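PDB 5YVD: Nsp15 from Middle East respiratory syndrome-related coronavirus, which probably cleaves RNA on the 3' side of uridylates as a hexameric endoribonuclease of the EndoU family. Local coordinates for residues Tyr153-Asn157 with Gly158-Arg162; Ile161-Ser164 with Asp165-Gln169; His246-Ile249 with Gly250-Lys253; Ile292-Leu296 with Asp297-Met301. All coordinates share one frame; numbering follows the deposited sequence.

Interaction 1. Residues Tyr153-Asn157 with Gly158-Arg162; sequences YAYFN and GAIIR
The ring of Tyr155 has the Gly158 carbonyl carbon over one face. Its CZ comes within 3.5 Å of Gly158 CA. Tyr155 CD2 meets Ile160 CD1 at 4.0 Å, obliquely to the ring, and the two side chains cross at about a right angle. Tyr155 CG is anti to the backbone N (chi1 -171°), which carries the ring back over the turn. The phenol oxygen is hydrogen-bonded to Tyr88 N. The guanidinium of Arg162 has Tyr153 CB over one face. Arg162 NH1 lies 3.9 Å from Tyr153 CD1, with ring and guanidinium planes 44° apart. Arg162 NH2 is hydrogen-bonded to the Gln193 carbonyl oxygen. Asn157 ND2 sits 3.2 Å above one face of the Phe156 ring, toward its rim; it is also hydrogen-bonded to Thr278 of a second subunit. These groups belong to a beta hairpin with a two-residue loop, a type I' turn from Phe156 to Ala159. Ala154 and Ile161 form one antiparallel hydrogen-bonded pair, Phe156 and Ala159 the other. Phe156 N reaches Ala159 O at 2.8 Å, and Ala159 N bonds back to Phe156 O. Gly158 has a positive phi (98°), a backbone conformation that glycine adopts readily.

Interaction 2. Residues Ile161-Ser164 with Asp165-Gln169; sequences IRDS and DVVKQ
Ser164 turns its hydroxyl toward the backbone of Val166 and Val167. Its OG stands between the backbone N and the carbonyl carbon (chi1 87°), and this places it within reach of the amide N-H groups of Val166 and Val167. Val166 N donates to Ser164 OG at 3.1 Å, with a bent N-H...O angle of 138°. Val167 N adds a weak, strongly bent bond to the same oxygen, at 3.3 Å. One hydroxyl oxygen therefore receives two backbone N-H groups as the chain bends after strand 159-162. The pattern is that of an ST turn, in which a serine side chain takes the place of a backbone acceptor.

Val167 faces back toward the strand end. Its two methyl groups go to different neighbours. CG2 approaches Ile161 CG2 at 4.4 Å, a loose apolar contact. CG1 lies 3.6 Å from Ser164 O and 4.1 Å from Asp163 OD1. The Asp163 side chain crosses Val167 at about a right angle. The same Asp163 OD1 takes a weak bond from Ser164 N. Nearby, Ile161 and Val167 also pack on Thr280 and Asn281 of a second subunit.

The grip on this surface bend is thus mostly polar and backbone-directed. One bent and one weak bond to a single oxygen are consistent with a modest local bracing of the bend, and one small apolar contact adds to them.

Interaction 3. Residues His246-Ile249 with Gly250-Lys253; sequences HLLI and GLYK
Side-chain packing joins Leu248 and Leu251, three residues apart on the first turn of helix 248-255. Leu248 CD1 meets Leu251 CD2 at 4.0 Å, methyl to methyl, with the two side chains at a slant. In Leu248 CG is anti to the backbone N (chi1 179°), which swings the branch along the helix toward Leu251. Leu251 continues onto Tyr275 and Ile277 of strand 273-279. Ile249 faces elsewhere, onto Phe210 and Leu211 of helix 205-212.

Contacts of side chains with backbone oxygens form a second group. Leu251 CB lies 3.5 Å from Leu248 O. The Tyr252 ring has Ile249 O at its edge, near the ring plane. Farther out, that ring stacks with Phe200. Lys253 CB rests 3.4 Å from Ile249 O.

Backbone hydrogen bonds form the third group. Leu247 is the N-cap residue, and its carbonyl oxygen accepts from Leu251 N at 3.2 Å. Gly250 N adds a weak bond to the same oxygen. The bond from Tyr252 N to Leu248 O, 2.7 Å, is almost straight (N-H...O 173°). Lys253 N reaches Ile249 O at 2.9 Å.

Three successive i to i+4 bonds, the first to the carbonyl of the N-cap residue, start the helix. The peptide oxygens are used by the helix itself, while the side chains of Leu248, Ile249 and Leu251 are apolar and buried. This chemistry suits a helix start within the interior of the endoribonuclease domain.

Interaction 4. Residues Ile292-Leu296 with Asp297-Met301; sequences IDLKL and DDFVM
This is a local contact at a helix start, where the loop after strand 285-291 runs into helix 296-304. Lys295 is the N-cap residue. Its carbonyl oxygen accepts from Phe299 N at 3.1 Å. Leu296 O takes the next bond, from Val300 N at 2.9 Å.

The polar side of the start is built on Lys295 and Asp298. Asp298 crosses the lysine stem at a slant, with OD2 3.3 Å from Lys295 CB. A water links the two residues: it accepts from Lys295 N at 2.7 Å and donates to Asp298 OD2. The lysine chain is bent at three torsions, and its NZ stays 4.9 Å from Asp298 OD2. Any attraction there would be through space, without a salt bridge. Asp297 OD2 is hydrogen-bonded to Ser204 OG.

The apolar side faces inward. Leu294 CD1 meets Phe299 CD1 at 3.9 Å, at the edge of the ring and in its plane. The two side chains cross at about a right angle. Phe299 then packs on Val232 and Val233 of helix 229-234. Leu296 CD1 touches Val300 CG2 at 4.2 Å, one turn on, and both residues reach Met206 of helix 205-212.

The arrangement is that of an amphipathic helix N-terminus, with two acidic residues, Asp297 and Asp298, in its first turn, packed within the EndoU endoribonuclease domain.

How the interactions relate
Interactions 1 and 2 form one continuous piece of the middle domain. They share Ile161 and Arg162, and their centres are 10 Å apart. Phe156 CZ of the hairpin lies 3.9 Å from Gln169 NE2 of the loop, and both contacts touch a second subunit. Interactions 3 and 4 are two helix starts in the endoribonuclease domain, with centres 11 Å apart. They are joined by backbone: Leu248 N is probably hydrogen-bonded to Ile292 O at 2.9 Å, and His246 O to Ile292 N at 3.0 Å. His246 NE2 is hydrogen-bonded to a glycerol, probably from the crystallisation liquor. Interactions 1 and 4 do not touch, with nearest atoms about 6 Å apart.

Interaction 1. Residues Tyr153-Asn157 with Gly158-Arg162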
loop_
_atom_site.group_PDB
_atom_site.type_symbol
_atom_site.label_atom_id
_atom_site.label_comp_id
_atom_site.label_asym_id
_atom_site.label_seq_id
_atom_site.Cartn_x
_atom_site.Cartn_y
_atom_site.Cartn_z
ATOM N N TYR A 153 -36.902 19.677 1.476
ATOM C CA TYR A 153 -35.487 19.767 1.727
ATOM C C TYR A 153 -34.685 19.138 0.592
ATOM O O TYR A 153 -35.222 18.442 -0.262
ATOM C CB TYR A 153 -35.168 19.047 3.006
ATOM C CG TYR A 153 -35.381 17.545 2.900
ATOM C CD1 TYR A 153 -36.592 16.970 3.292
ATOM C CD2 TYR A 153 -34.372 16.698 2.411
ATOM C CE1 TYR A 153 -36.801 15.604 3.201
ATOM C CE2 TYR A 153 -34.570 15.327 2.316
ATOM C CZ TYR A 153 -35.790 14.778 2.712
ATOM O OH TYR A 153 -36.018 13.400 2.640
ATOM N N ALA A 154 -33.378 19.355 0.625
ATOM C CA ALA A 154 -32.469 18.873 -0.413
ATOM C C ALA A 154 -31.035 18.859 0.131
ATOM O O ALA A 154 -30.762 19.347 1.226
ATOM C CB ALA A 154 -32.568 19.769 -1.652
ATOM N N TYR A 155 -30.121 18.305 -0.644
ATOM C CA TYR A 155 -28.751 18.165 -0.221
ATOM C C TYR A 155 -27.935 19.242 -0.908
ATOM O O TYR A 155 -28.140 19.482 -2.083
ATOM C CB TYR A 155 -28.279 16.794 -0.656
ATOM C CG TYR A 155 -26.942 16.345 -0.128
ATOM C CD1 TYR A 155 -25.760 16.585 -0.835
ATOM C CD2 TYR A 155 -26.862 15.628 1.051
ATOM C CE1 TYR A 155 -24.542 16.116 -0.363
ATOM C CE2 TYR A 155 -25.649 15.177 1.536
ATOM C CZ TYR A 155 -24.499 15.414 0.834
ATOM O OH TYR A 155 -23.328 14.936 1.359
ATOM N N PHE A 156 -27.031 19.901 -0.183
ATOM C CA PHE A 156 -26.119 20.879 -0.803
ATOM C C PHE A 156 -24.753 20.933 -0.090
ATOM O O PHE A 156 -24.687 21.235 1.107
ATOM C CB PHE A 156 -26.778 22.272 -0.847
ATOM C CG PHE A 156 -25.934 23.342 -1.505
ATOM C CD1 PHE A 156 -25.347 23.130 -2.753
ATOM C CD2 PHE A 156 -25.756 24.582 -0.890
ATOM C CE1 PHE A 156 -24.587 24.118 -3.348
ATOM C CE2 PHE A 156 -24.998 25.577 -1.484
ATOM C CZ PHE A 156 -24.416 25.347 -2.712
ATOM N N ASN A 157 -23.675 20.625 -0.827
ATOM C CA ASN A 157 -22.311 20.637 -0.284
ATOM C C ASN A 157 -22.147 19.883 1.070
ATOM O O ASN A 157 -21.405 20.323 1.943
ATOM C CB ASN A 157 -21.814 22.084 -0.129
ATOM C CG ASN A 157 -21.735 22.843 -1.450
ATOM O OD1 ASN A 157 -21.683 22.260 -2.540
ATOM N ND2 ASN A 157 -21.713 24.167 -1.355
ATOM N N GLY A 158 -22.833 18.762 1.245
ATOM C CA GLY A 158 -22.773 18.025 2.499
ATOM C C GLY A 158 -23.917 18.265 3.481
ATOM O O GLY A 158 -24.140 17.439 4.367
ATOM N N ALA A 159 -24.640 19.376 3.340
ATOM C CA ALA A 159 -25.737 19.732 4.275
ATOM C C ALA A 159 -27.130 19.447 3.764
ATOM O O ALA A 159 -27.368 19.387 2.558
ATOM C CB ALA A 159 -25.671 21.214 4.642
ATOM N N ILE A 160 -28.053 19.308 4.711
ATOM C CA ILE A 160 -29.477 19.305 4.393
ATOM C C ILE A 160 -29.942 20.728 4.512
ATOM O O ILE A 160 -29.619 21.433 5.466
ATOM C CB ILE A 160 -30.333 18.379 5.272
ATOM C CG1 ILE A 160 -30.352 16.940 4.733
ATOM C CG2 ILE A 160 -31.798 18.811 5.242
ATOM C CD1 ILE A 160 -29.040 16.390 4.259
ATOM N N ILE A 161 -30.715 21.131 3.516
ATOM C CA ILE A 161 -31.131 22.505 3.334
ATOM C C ILE A 161 -32.688 22.496 3.242
ATOM O O ILE A 161 -33.271 21.645 2.575
ATOM C CB ILE A 161 -30.336 23.063 2.115
ATOM C CG1 ILE A 161 -29.529 24.283 2.522
ATOM C CG2 ILE A 161 -31.173 23.332 0.867
ATOM C CD1 ILE A 161 -28.177 23.926 3.106
ATOM N N ARG A 162 -33.348 23.403 3.955
ATOM C CA ARG A 162 -34.822 23.402 4.073
ATOM C C ARG A 162 -35.445 24.484 3.196
ATOM O O ARG A 162 -34.913 25.602 3.114
ATOM C CB ARG A 162 -35.249 23.674 5.521
ATOM C CG ARG A 162 -34.675 22.732 6.550
ATOM C CD ARG A 162 -35.525 21.481 6.775
ATOM N NE ARG A 162 -34.702 20.351 7.218
ATOM C CZ ARG A 162 -35.067 19.068 7.180
ATOM N NH1 ARG A 162 -36.281 18.708 6.732
ATOM N NH2 ARG A 162 -34.202 18.136 7.603
#

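Interaction 2. Residues Ile161-Ser164 with Asp165-Gln169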
loop_
_atom_site.group_PDB
_atom_site.type_symbol
_atom_site.label_atom_id
_atom_site.label_comp_id
_atom_site.label_asym_id
_atom_site.label_seq_id
_atom_site.Cartn_x
_atom_site.Cartn_y
_atom_site.Cartn_z
ATOM N N ILE A 161 -30.715 21.131 3.516
ATOM C CA ILE A 161 -31.131 22.505 3.334
ATOM C C ILE A 161 -32.688 22.496 3.242
ATOM O O ILE A 161 -33.271 21.645 2.575
ATOM C CB ILE A 161 -30.336 23.063 2.115
ATOM C CG1 ILE A 161 -29.529 24.283 2.522
ATOM C CG2 ILE A 161 -31.173 23.332 0.867
ATOM C CD1 ILE A 161 -28.177 23.926 3.106
ATOM N N ARG A 162 -33.348 23.403 3.955
ATOM C CA ARG A 162 -34.822 23.402 4.073
ATOM C C ARG A 162 -35.445 24.484 3.196
ATOM O O ARG A 162 -34.913 25.602 3.114
ATOM C CB ARG A 162 -35.249 23.674 5.521
ATOM C CG ARG A 162 -34.675 22.732 6.550
ATOM C CD ARG A 162 -35.525 21.481 6.775
ATOM N NE ARG A 162 -34.702 20.351 7.218
ATOM C CZ ARG A 162 -35.067 19.068 7.180
ATOM N NH1 ARG A 162 -36.281 18.708 6.732
ATOM N NH2 ARG A 162 -34.202 18.136 7.603
ATOM N N ASP A 163 -36.590 24.172 2.587
ATOM C CA ASP A 163 -37.324 25.162 1.779
ATOM C C ASP A 163 -37.788 26.391 2.610
ATOM O O ASP A 163 -38.123 26.256 3.783
ATOM C CB ASP A 163 -38.519 24.490 1.070
ATOM C CG ASP A 163 -38.788 25.071 -0.324
ATOM O OD1 ASP A 163 -38.036 25.964 -0.783
ATOM O OD2 ASP A 163 -39.763 24.631 -0.971
ATOM N N SER A 164 -37.777 27.569 1.974
ATOM C CA SER A 164 -38.047 28.879 2.600
ATOM C C SER A 164 -37.960 30.009 1.566
ATOM O O SER A 164 -37.417 29.824 0.496
ATOM C CB SER A 164 -37.031 29.194 3.699
ATOM O OG SER A 164 -35.874 29.830 3.166
ATOM N N ASP A 165 -38.437 31.197 1.906
ATOM C CA ASP A 165 -38.326 32.353 1.001
ATOM C C ASP A 165 -36.888 32.864 0.804
ATOM O O ASP A 165 -36.615 33.562 -0.177
ATOM C CB ASP A 165 -39.171 33.519 1.511
ATOM C CG ASP A 165 -40.612 33.141 1.735
ATOM O OD1 ASP A 165 -41.081 32.218 1.039
ATOM O OD2 ASP A 165 -41.266 33.761 2.607
ATOM N N VAL A 166 -35.981 32.518 1.726
ATOM C CA VAL A 166 -34.586 32.996 1.680
ATOM C C VAL A 166 -33.603 32.067 0.942
ATOM O O VAL A 166 -32.458 32.469 0.677
ATOM C CB VAL A 166 -34.027 33.285 3.111
ATOM C CG1 VAL A 166 -34.930 34.256 3.855
ATOM C CG2 VAL A 166 -33.837 32.001 3.931
ATOM N N VAL A 167 -34.012 30.841 0.618
ATOM C CA VAL A 167 -33.063 29.876 0.027
ATOM C C VAL A 167 -32.626 30.224 -1.415
ATOM O O VAL A 167 -33.454 30.522 -2.249
ATOM C CB VAL A 167 -33.610 28.443 0.106
ATOM C CG1 VAL A 167 -34.584 28.142 -1.035
ATOM C CG2 VAL A 167 -32.461 27.462 0.106
ATOM N N LYS A 168 -31.327 30.207 -1.697
ATOM C CA LYS A 168 -30.818 30.696 -2.985
ATOM C C LYS A 168 -30.285 29.590 -3.898
ATOM O O LYS A 168 -29.699 29.870 -4.938
ATOM C CB LYS A 168 -29.732 31.775 -2.797
ATOM C CG LYS A 168 -30.142 33.084 -2.108
ATOM C CD LYS A 168 -31.610 33.503 -2.256
ATOM C CE LYS A 168 -32.014 33.817 -3.696
ATOM N NZ LYS A 168 -31.779 35.241 -4.052
ATOM N N GLN A 169 -30.494 28.344 -3.513
ATOM C CA GLN A 169 -30.401 27.219 -4.425
ATOM C C GLN A 169 -31.782 26.639 -4.377
ATOM O O GLN A 169 -32.471 26.805 -3.385
ATOM C CB GLN A 169 -29.428 26.152 -3.907
ATOM C CG GLN A 169 -27.952 26.518 -3.990
ATOM C CD GLN A 169 -27.354 26.378 -5.391
ATOM O OE1 GLN A 169 -27.833 25.619 -6.222
ATOM N NE2 GLN A 169 -26.286 27.104 -5.638
#

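Interaction 3. Residues His246-Ile249 with Gly250-Lys253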
loop_
_atom_site.group_PDB
_atom_site.type_symbol
_atom_site.label_atom_id
_atom_site.label_comp_id
_atom_site.label_asym_id
_atom_site.label_seq_id
_atom_site.Cartn_x
_atom_site.Cartn_y
_atom_site.Cartn_z
ATOM N N HIS A 246 -37.774 2.471 16.940
ATOM C CA HIS A 246 -37.686 2.376 15.487
ATOM C C HIS A 246 -37.880 3.725 14.768
ATOM O O HIS A 246 -37.858 3.793 13.532
ATOM C CB HIS A 246 -38.665 1.307 14.987
ATOM C CG HIS A 246 -38.358 -0.069 15.514
ATOM N ND1 HIS A 246 -37.242 -0.785 15.128
ATOM C CD2 HIS A 246 -38.999 -0.839 16.424
ATOM C CE1 HIS A 246 -37.212 -1.936 15.775
ATOM N NE2 HIS A 246 -38.270 -1.997 16.565
ATOM N N LEU A 247 -38.019 4.805 15.535
ATOM C CA LEU A 247 -38.279 6.105 14.931
ATOM C C LEU A 247 -37.190 7.057 15.366
ATOM O O LEU A 247 -36.828 7.068 16.528
ATOM C CB LEU A 247 -39.662 6.616 15.325
ATOM C CG LEU A 247 -40.141 7.807 14.490
ATOM C CD1 LEU A 247 -40.575 7.337 13.111
ATOM C CD2 LEU A 247 -41.272 8.578 15.171
ATOM N N LEU A 248 -36.667 7.853 14.437
ATOM C CA LEU A 248 -35.425 8.568 14.693
ATOM C C LEU A 248 -35.577 9.606 15.792
ATOM O O LEU A 248 -34.677 9.777 16.624
ATOM C CB LEU A 248 -34.849 9.226 13.447
ATOM C CG LEU A 248 -33.536 10.000 13.738
ATOM C CD1 LEU A 248 -32.386 9.053 14.079
ATOM C CD2 LEU A 248 -33.115 10.923 12.595
ATOM N N ILE A 249 -36.700 10.308 15.809
ATOM C CA ILE A 249 -36.900 11.328 16.834
ATOM C C ILE A 249 -36.784 10.708 18.250
ATOM O O ILE A 249 -36.244 11.330 19.171
ATOM C CB ILE A 249 -38.228 12.085 16.621
ATOM C CG1 ILE A 249 -38.358 13.260 17.612
ATOM C CG2 ILE A 249 -39.413 11.134 16.735
ATOM C CD1 ILE A 249 -39.517 14.191 17.302
ATOM N N GLY A 250 -37.270 9.481 18.408
ATOM C CA GLY A 250 -37.151 8.765 19.674
ATOM C C GLY A 250 -35.710 8.372 20.003
ATOM O O GLY A 250 -35.286 8.437 21.159
ATOM N N LEU A 251 -34.967 7.967 18.980
ATOM C CA LEU A 251 -33.549 7.680 19.132
ATOM C C LEU A 251 -32.757 8.935 19.462
ATOM O O LEU A 251 -31.882 8.902 20.331
ATOM C CB LEU A 251 -32.974 7.010 17.863
ATOM C CG LEU A 251 -31.456 6.858 17.779
ATOM C CD1 LEU A 251 -30.959 6.060 18.954
ATOM C CD2 LEU A 251 -31.005 6.189 16.502
ATOM N N TYR A 252 -33.022 10.022 18.750
ATOM C CA TYR A 252 -32.357 11.292 19.047
ATOM C C TYR A 252 -32.629 11.721 20.487
ATOM O O TYR A 252 -31.688 12.023 21.255
ATOM C CB TYR A 252 -32.844 12.378 18.101
ATOM C CG TYR A 252 -32.460 13.779 18.483
ATOM C CD1 TYR A 252 -33.401 14.661 18.967
ATOM C CD2 TYR A 252 -31.160 14.231 18.335
ATOM C CE1 TYR A 252 -33.056 15.949 19.308
ATOM C CE2 TYR A 252 -30.805 15.522 18.664
ATOM C CZ TYR A 252 -31.758 16.371 19.155
ATOM O OH TYR A 252 -31.431 17.658 19.495
ATOM N N LYS A 253 -33.907 11.738 20.858
ATOM C CA LYS A 253 -34.287 12.227 22.177
ATOM C C LYS A 253 -33.525 11.451 23.201
ATOM O O LYS A 253 -33.006 11.992 24.174
ATOM C CB LYS A 253 -35.784 12.042 22.426
ATOM C CG LYS A 253 -36.203 12.412 23.824
ATOM C CD LYS A 253 -37.706 12.428 23.966
ATOM C CE LYS A 253 -38.113 12.687 25.411
ATOM N NZ LYS A 253 -37.693 11.571 26.295
#

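Interaction 4. Residues Ile292-Leu296 with Asp297-Met301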
loop_
_atom_site.group_PDB
_atom_site.type_symbol
_atom_site.label_atom_id
_atom_site.label_comp_id
_atom_site.label_asym_id
_atom_site.label_seq_id
_atom_site.Cartn_x
_atom_site.Cartn_y
_atom_site.Cartn_z
ATOM N N ILE A 292 -36.398 4.618 11.023
ATOM C CA ILE A 292 -36.868 5.556 10.001
ATOM C C ILE A 292 -37.052 6.926 10.635
ATOM O O ILE A 292 -37.534 7.033 11.760
ATOM C CB ILE A 292 -38.233 5.150 9.443
ATOM C CG1 ILE A 292 -38.325 3.645 9.285
ATOM C CG2 ILE A 292 -38.491 5.807 8.104
ATOM C CD1 ILE A 292 -37.408 3.090 8.198
ATOM N N ASP A 293 -36.693 7.964 9.902
ATOM C CA ASP A 293 -36.900 9.333 10.340
ATOM C C ASP A 293 -38.124 9.909 9.636
ATOM O O ASP A 293 -38.009 10.662 8.678
ATOM C CB ASP A 293 -35.655 10.164 10.035
ATOM C CG ASP A 293 -35.839 11.623 10.339
ATOM O OD1 ASP A 293 -35.095 12.432 9.773
ATOM O OD2 ASP A 293 -36.709 11.977 11.153
ATOM N N LEU A 294 -39.302 9.529 10.099
ATOM C CA LEU A 294 -40.526 10.155 9.615
ATOM C C LEU A 294 -40.876 11.330 10.503
ATOM O O LEU A 294 -40.606 11.308 11.706
ATOM C CB LEU A 294 -41.694 9.173 9.637
ATOM C CG LEU A 294 -41.524 7.970 8.725
ATOM C CD1 LEU A 294 -42.468 6.850 9.177
ATOM C CD2 LEU A 294 -41.737 8.356 7.257
ATOM N N LYS A 295 -41.488 12.343 9.903
ATOM C CA LYS A 295 -42.239 13.331 10.659
ATOM C C LYS A 295 -43.095 12.534 11.626
ATOM O O LYS A 295 -43.742 11.571 11.220
ATOM C CB LYS A 295 -43.112 14.147 9.718
ATOM C CG LYS A 295 -43.811 15.336 10.357
ATOM C CD LYS A 295 -42.963 16.594 10.278
ATOM C CE LYS A 295 -42.995 17.229 8.892
ATOM N NZ LYS A 295 -44.302 17.852 8.541
ATOM N N LEU A 296 -43.075 12.884 12.907
ATOM C CA LEU A 296 -43.764 12.061 13.912
ATOM C C LEU A 296 -45.277 12.029 13.666
ATOM O O LEU A 296 -45.917 10.992 13.825
ATOM C CB LEU A 296 -43.472 12.570 15.314
ATOM C CG LEU A 296 -44.265 11.996 16.488
ATOM C CD1 LEU A 296 -43.930 10.533 16.723
ATOM C CD2 LEU A 296 -43.972 12.820 17.725
ATOM N N ASP A 297 -45.835 13.164 13.259
ATOM C CA ASP A 297 -47.239 13.229 12.878
ATOM C C ASP A 297 -47.573 12.199 11.801
ATOM O O ASP A 297 -48.617 11.548 11.833
ATOM C CB ASP A 297 -47.590 14.610 12.334
ATOM C CG ASP A 297 -47.245 15.722 13.285
ATOM O OD1 ASP A 297 -48.183 16.262 13.890
ATOM O OD2 ASP A 297 -46.048 16.057 13.412
ATOM N N ASP A 298 -46.691 12.054 10.833
ATOM C CA ASP A 298 -46.938 11.087 9.768
ATOM C C ASP A 298 -46.897 9.626 10.286
ATOM O O ASP A 298 -47.709 8.767 9.885
ATOM C CB ASP A 298 -45.941 11.327 8.631
ATOM C CG ASP A 298 -46.167 12.668 7.931
ATOM O OD1 ASP A 298 -47.317 13.168 7.930
ATOM O OD2 ASP A 298 -45.206 13.206 7.352
ATOM N N PHE A 299 -45.956 9.353 11.186
ATOM C CA PHE A 299 -45.869 8.040 11.817
ATOM C C PHE A 299 -47.117 7.747 12.638
ATOM O O PHE A 299 -47.613 6.628 12.646
ATOM C CB PHE A 299 -44.650 7.994 12.717
ATOM C CG PHE A 299 -44.413 6.660 13.367
ATOM C CD1 PHE A 299 -43.775 5.652 12.681
ATOM C CD2 PHE A 299 -44.779 6.440 14.686
ATOM C CE1 PHE A 299 -43.520 4.441 13.283
ATOM C CE2 PHE A 299 -44.527 5.230 15.303
ATOM C CZ PHE A 299 -43.890 4.231 14.599
ATOM N N VAL A 300 -47.627 8.760 13.322
ATOM C CA VAL A 300 -48.846 8.592 14.103
ATOM C C VAL A 300 -50.058 8.325 13.177
ATOM O O VAL A 300 -50.888 7.457 13.425
ATOM C CB VAL A 300 -49.096 9.817 15.012
ATOM C CG1 VAL A 300 -50.475 9.743 15.647
ATOM C CG2 VAL A 300 -48.031 9.902 16.086
ATOM N N MET A 301 -50.134 9.068 12.097
ATOM C CA MET A 301 -51.215 8.903 11.147
ATOM C C MET A 301 -51.287 7.449 10.676
ATOM O O MET A 301 -52.357 6.855 10.644
ATOM C CB MET A 301 -50.985 9.863 9.987
ATOM C CG MET A 301 -52.141 10.097 9.058
ATOM S SD MET A 301 -51.756 11.578 8.082
ATOM C CE MET A 301 -50.473 11.001 6.953
HETATM O O HOH W 1 -42.563 11.766 7.466
#